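Local coordinates for dihydrodipicolinate synthase family protein (Sinorhizobium meliloti, PDB 4DNH), which is of unknown function but folds as a TIM barrel and probably belongs among the dihydrodipicolinate synthase-like proteins, at residues V23-A37 with A283-S295. Numbering follows the deposited sequence.
Sequences VPFNSRDAKAFSRVA and APVASAALEALGS
Ser287 OG has two hydrogen-bond partners, Arg28 NH2 (2.7 Å, N-H...O angle 152°) and the backbone O of Leu74. Arg28 NE forms a salt bridge to Glu291 OE1 (2.6 Å), which it meets from above the carboxylate plane, the guanidinium and carboxylate planes lying 53° apart. Ala288 CA sits over the centre of one guanidinium face and Asn26 CB toward the rim of the other, sandwiching the group. At its edge, in plane, water 1 accepts from Arg28 NH2 and donates to Pro24 O and Pro284 O. Replacing Arg28 by an alanine is likely to leave the Glu291 carboxylate without this counter-charge, and Ser287 OG and water 1 without their donor. The fold is a TIM (beta/alpha)8 barrel, and the loop before its first strand, 37-40, runs along helix 283-294, which comes after the eighth, 273-276. Farther on, Leu290 CB makes a CH-pi contact over the face of the Phe33 ring, 3.7 Å from the ring centroid. With its CG anti to the carbonyl carbon (chi1 -71°), Leu290 extends CD1 to 3.4 Å from Ala37 CB. Water 2 links Ser34 N to Leu290 O.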
loop_
_atom_site.group_PDB
_atom_site.type_symbol
_atom_site.label_atom_id
_atom_site.label_comp_id
_atom_site.label_asym_id
_atom_site.label_seq_id
_atom_site.Cartn_x
_atom_site.Cartn_y
_atom_site.Cartn_z
ATOM N N VAL A 23 -15.159 -15.038 1.050
ATOM C CA VAL A 23 -14.785 -15.270 -0.344
ATOM C C VAL A 23 -13.649 -16.294 -0.306
ATOM O O VAL A 23 -12.629 -16.062 0.359
ATOM C CB VAL A 23 -14.353 -13.982 -1.050
ATOM C CG1 VAL A 23 -13.790 -14.263 -2.424
ATOM C CG2 VAL A 23 -15.531 -13.046 -1.176
ATOM N N PRO A 24 -13.842 -17.452 -0.968
ATOM C CA PRO A 24 -12.817 -18.507 -0.895
ATOM C C PRO A 24 -11.544 -18.097 -1.625
ATOM O O PRO A 24 -11.598 -17.449 -2.685
ATOM C CB PRO A 24 -13.480 -19.709 -1.579
ATOM C CG PRO A 24 -14.537 -19.133 -2.470
ATOM C CD PRO A 24 -14.931 -17.782 -1.907
ATOM N N PHE A 25 -10.412 -18.422 -1.012
ATOM C CA PHE A 25 -9.097 -18.206 -1.598
ATOM C C PHE A 25 -9.015 -19.098 -2.820
ATOM O O PHE A 25 -9.332 -20.288 -2.745
ATOM C CB PHE A 25 -8.038 -18.600 -0.573
ATOM C CG PHE A 25 -6.621 -18.392 -1.022
ATOM C CD1 PHE A 25 -6.068 -19.169 -2.040
ATOM C CD2 PHE A 25 -5.815 -17.455 -0.384
ATOM C CE1 PHE A 25 -4.755 -18.993 -2.442
ATOM C CE2 PHE A 25 -4.494 -17.273 -0.784
ATOM C CZ PHE A 25 -3.964 -18.045 -1.813
ATOM N N ASN A 26 -8.636 -18.523 -3.957
ATOM C CA ASN A 26 -8.462 -19.304 -5.183
ATOM C C ASN A 26 -7.240 -18.794 -5.941
ATOM O O ASN A 26 -7.135 -17.610 -6.241
ATOM C CB ASN A 26 -9.740 -19.268 -6.035
ATOM C CG ASN A 26 -9.733 -20.273 -7.190
ATOM O OD1 ASN A 26 -10.526 -20.149 -8.122
ATOM N ND2 ASN A 26 -8.855 -21.272 -7.132
ATOM N N SER A 27 -6.297 -19.688 -6.197
ATOM C CA SER A 27 -5.086 -19.377 -6.952
ATOM C C SER A 27 -5.447 -18.860 -8.344
ATOM O O SER A 27 -6.366 -19.365 -8.963
ATOM C CB SER A 27 -4.226 -20.641 -7.082
ATOM O OG SER A 27 -2.844 -20.339 -6.986
ATOM N N ARG A 28 -4.736 -17.844 -8.824
ATOM C CA ARG A 28 -5.083 -17.175 -10.081
ATOM C C ARG A 28 -3.845 -16.596 -10.727
ATOM O O ARG A 28 -2.880 -16.231 -10.048
ATOM C CB ARG A 28 -6.101 -16.032 -9.869
ATOM C CG ARG A 28 -7.500 -16.466 -9.462
ATOM C CD ARG A 28 -8.519 -15.331 -9.444
ATOM N NE ARG A 28 -9.784 -15.837 -8.915
ATOM C CZ ARG A 28 -10.118 -15.837 -7.624
ATOM N NH1 ARG A 28 -11.282 -16.354 -7.253
ATOM N NH2 ARG A 28 -9.302 -15.308 -6.703
ATOM N N ASP A 29 -3.909 -16.513 -12.050
ATOM C CA ASP A 29 -2.867 -15.971 -12.904
ATOM C C ASP A 29 -3.291 -14.557 -13.249
ATOM O O ASP A 29 -4.467 -14.323 -13.541
ATOM C CB ASP A 29 -2.801 -16.818 -14.194
ATOM C CG ASP A 29 -1.540 -16.575 -15.009
ATOM O OD1 ASP A 29 -1.229 -15.407 -15.336
ATOM O OD2 ASP A 29 -0.861 -17.571 -15.348
ATOM N N ALA A 30 -2.341 -13.622 -13.236
ATOM C CA ALA A 30 -2.629 -12.213 -13.545
ATOM C C ALA A 30 -3.281 -12.022 -14.920
ATOM O O ALA A 30 -4.024 -11.060 -15.133
ATOM C CB ALA A 30 -1.370 -11.364 -13.426
ATOM N N LYS A 31 -3.013 -12.947 -15.841
ATOM C CA LYS A 31 -3.592 -12.895 -17.182
ATOM C C LYS A 31 -5.126 -13.020 -17.204
ATOM O O LYS A 31 -5.763 -12.627 -18.181
ATOM C CB LYS A 31 -2.929 -13.925 -18.103
ATOM C CG LYS A 31 -1.637 -13.418 -18.726
ATOM C CD LYS A 31 -0.619 -14.533 -18.917
ATOM C CE LYS A 31 -0.846 -15.309 -20.206
ATOM N NZ LYS A 31 0.278 -16.249 -20.463
ATOM N N ALA A 32 -5.712 -13.547 -16.132
ATOM C CA ALA A 32 -7.167 -13.603 -16.008
ATOM C C ALA A 32 -7.774 -12.217 -15.753
ATOM O O ALA A 32 -8.988 -12.036 -15.889
ATOM C CB ALA A 32 -7.577 -14.582 -14.912
ATOM N N PHE A 33 -6.929 -11.248 -15.388
ATOM C CA PHE A 33 -7.377 -9.875 -15.117
ATOM C C PHE A 33 -7.283 -8.984 -16.352
ATOM O O PHE A 33 -6.480 -9.232 -17.259
ATOM C CB PHE A 33 -6.560 -9.210 -13.995
ATOM C CG PHE A 33 -6.404 -10.040 -12.751
ATOM C CD1 PHE A 33 -7.331 -11.024 -12.412
ATOM C CD2 PHE A 33 -5.337 -9.808 -11.898
ATOM C CE1 PHE A 33 -7.180 -11.780 -11.262
ATOM C CE2 PHE A 33 -5.186 -10.549 -10.744
ATOM C CZ PHE A 33 -6.111 -11.537 -10.422
ATOM N N SER A 34 -8.099 -7.934 -16.359
ATOM C CA SER A 34 -8.031 -6.894 -17.369
ATOM C C SER A 34 -7.465 -5.623 -16.754
ATOM O O SER A 34 -7.677 -4.528 -17.282
ATOM C CB SER A 34 -9.421 -6.621 -17.953
ATOM O OG SER A 34 -10.342 -6.222 -16.956
ATOM N N ARG A 35 -6.769 -5.778 -15.624
ATOM C CA ARG A 35 -6.102 -4.671 -14.944
ATOM C C ARG A 35 -4.731 -5.117 -14.472
ATOM O O ARG A 35 -4.517 -6.310 -14.271
ATOM C CB ARG A 35 -6.908 -4.231 -13.722
ATOM C CG ARG A 35 -8.299 -3.690 -14.012
ATOM C CD ARG A 35 -8.253 -2.289 -14.584
ATOM N NE ARG A 35 -9.595 -1.794 -14.879
ATOM C CZ ARG A 35 -10.222 -1.975 -16.037
ATOM N NH1 ARG A 35 -9.633 -2.638 -17.025
ATOM N NH2 ARG A 35 -11.444 -1.494 -16.208
ATOM N N VAL A 36 -3.821 -4.156 -14.285
ATOM C CA VAL A 36 -2.554 -4.367 -13.563
ATOM C C VAL A 36 -2.674 -3.934 -12.093
ATOM O O VAL A 36 -2.751 -2.735 -11.778
ATOM C CB VAL A 36 -1.385 -3.615 -14.230
ATOM C CG1 VAL A 36 -0.081 -3.864 -13.476
ATOM C CG2 VAL A 36 -1.244 -4.044 -15.682
ATOM N N ALA A 37 -2.679 -4.920 -11.196
ATOM C CA ALA A 37 -2.977 -4.707 -9.783
ATOM C C ALA A 37 -1.831 -5.146 -8.908
ATOM O O ALA A 37 -1.398 -6.296 -8.988
ATOM C CB ALA A 37 -4.226 -5.468 -9.396
ATOM N N ALA A 283 -6.767 -9.215 -0.151
ATOM C CA ALA A 283 -6.164 -9.945 -1.269
ATOM C C ALA A 283 -7.087 -10.951 -1.967
ATOM O O ALA A 283 -7.283 -10.838 -3.186
ATOM C CB ALA A 283 -4.843 -10.600 -0.856
ATOM N N PRO A 284 -7.666 -11.916 -1.216
ATOM C CA PRO A 284 -8.507 -12.954 -1.856
ATOM C C PRO A 284 -9.692 -12.406 -2.615
ATOM O O PRO A 284 -9.997 -12.889 -3.703
ATOM C CB PRO A 284 -9.012 -13.779 -0.676
ATOM C CG PRO A 284 -8.021 -13.534 0.410
ATOM C CD PRO A 284 -7.572 -12.120 0.237
ATOM N N VAL A 285 -10.341 -11.395 -2.044
ATOM C CA VAL A 285 -11.528 -10.776 -2.630
ATOM C C VAL A 285 -11.143 -9.969 -3.860
ATOM O O VAL A 285 -11.809 -10.050 -4.901
ATOM C CB VAL A 285 -12.239 -9.849 -1.611
ATOM C CG1 VAL A 285 -13.421 -9.142 -2.254
ATOM C CG2 VAL A 285 -12.690 -10.636 -0.386
ATOM N N ALA A 286 -10.072 -9.184 -3.739
ATOM C CA ALA A 286 -9.611 -8.358 -4.853
ATOM C C ALA A 286 -9.303 -9.222 -6.069
ATOM O O ALA A 286 -9.703 -8.900 -7.196
ATOM C CB ALA A 286 -8.389 -7.550 -4.449
ATOM N N SER A 287 -8.591 -10.323 -5.819
ATOM C CA SER A 287 -8.276 -11.301 -6.828
ATOM C C SER A 287 -9.564 -11.794 -7.495
ATOM O O SER A 287 -9.705 -11.701 -8.715
ATOM C CB SER A 287 -7.500 -12.460 -6.206
ATOM O OG SER A 287 -7.306 -13.520 -7.133
ATOM N N ALA A 288 -10.505 -12.293 -6.694
ATOM C CA ALA A 288 -11.775 -12.813 -7.216
ATOM C C ALA A 288 -12.524 -11.778 -8.049
ATOM O O ALA A 288 -13.151 -12.117 -9.052
ATOM C CB ALA A 288 -12.658 -13.321 -6.085
ATOM N N ALA A 289 -12.447 -10.518 -7.636
ATOM C CA ALA A 289 -13.160 -9.449 -8.324
ATOM C C ALA A 289 -12.444 -8.992 -9.585
ATOM O O ALA A 289 -13.085 -8.708 -10.587
ATOM C CB ALA A 289 -13.417 -8.288 -7.382
ATOM N N LEU A 290 -11.124 -8.930 -9.543
ATOM C CA LEU A 290 -10.349 -8.621 -10.734
ATOM C C LEU A 290 -10.530 -9.686 -11.815
ATOM O O LEU A 290 -10.434 -9.387 -13.007
ATOM C CB LEU A 290 -8.867 -8.461 -10.393
ATOM C CG LEU A 290 -8.460 -7.211 -9.605
ATOM C CD1 LEU A 290 -7.054 -7.372 -9.061
ATOM C CD2 LEU A 290 -8.565 -5.939 -10.424
ATOM N N GLU A 291 -10.796 -10.923 -11.404
ATOM C CA GLU A 291 -11.105 -11.974 -12.361
ATOM C C GLU A 291 -12.450 -11.714 -13.037
ATOM O O GLU A 291 -12.552 -11.774 -14.265
ATOM C CB GLU A 291 -11.098 -13.352 -11.707
ATOM C CG GLU A 291 -11.318 -14.476 -12.714
ATOM C CD GLU A 291 -11.570 -15.834 -12.077
ATOM O OE1 GLU A 291 -11.519 -15.954 -10.833
ATOM O OE2 GLU A 291 -11.828 -16.794 -12.833
ATOM N N ALA A 292 -13.474 -11.425 -12.236
ATOM C CA ALA A 292 -14.805 -11.101 -12.760
ATOM C C ALA A 292 -14.769 -9.900 -13.724
ATOM O O ALA A 292 -15.358 -9.957 -14.804
ATOM C CB ALA A 292 -15.788 -10.863 -11.624
ATOM N N LEU A 293 -14.058 -8.836 -13.341
ATOM C CA LEU A 293 -13.861 -7.663 -14.202
ATOM C C LEU A 293 -13.191 -8.025 -15.529
ATOM O O LEU A 293 -13.594 -7.523 -16.589
ATOM C CB LEU A 293 -13.013 -6.624 -13.486
ATOM C CG LEU A 293 -13.221 -5.126 -13.688
ATOM C CD1 LEU A 293 -11.960 -4.404 -13.243
ATOM C CD2 LEU A 293 -13.580 -4.724 -15.105
ATOM N N GLY A 294 -12.167 -8.881 -15.460
ATOM C CA GLY A 294 -11.469 -9.391 -16.640
ATOM C C GLY A 294 -12.327 -10.315 -17.495
ATOM O O GLY A 294 -12.053 -10.506 -18.681
ATOM N N SER A 295 -13.363 -10.895 -16.891
ATOM C CA SER A 295 -14.340 -11.712 -17.619
ATOM C C SER A 295 -15.548 -10.875 -18.076
ATOM O O SER A 295 -16.612 -11.423 -18.373
ATOM C CB SER A 295 -14.813 -12.887 -16.748
ATOM O OG SER A 295 -13.850 -13.928 -16.707
HETATM O O HOH W 1 -9.732 -15.418 -4.090
HETATM O O HOH W 2 -9.548 -7.243 -14.294
#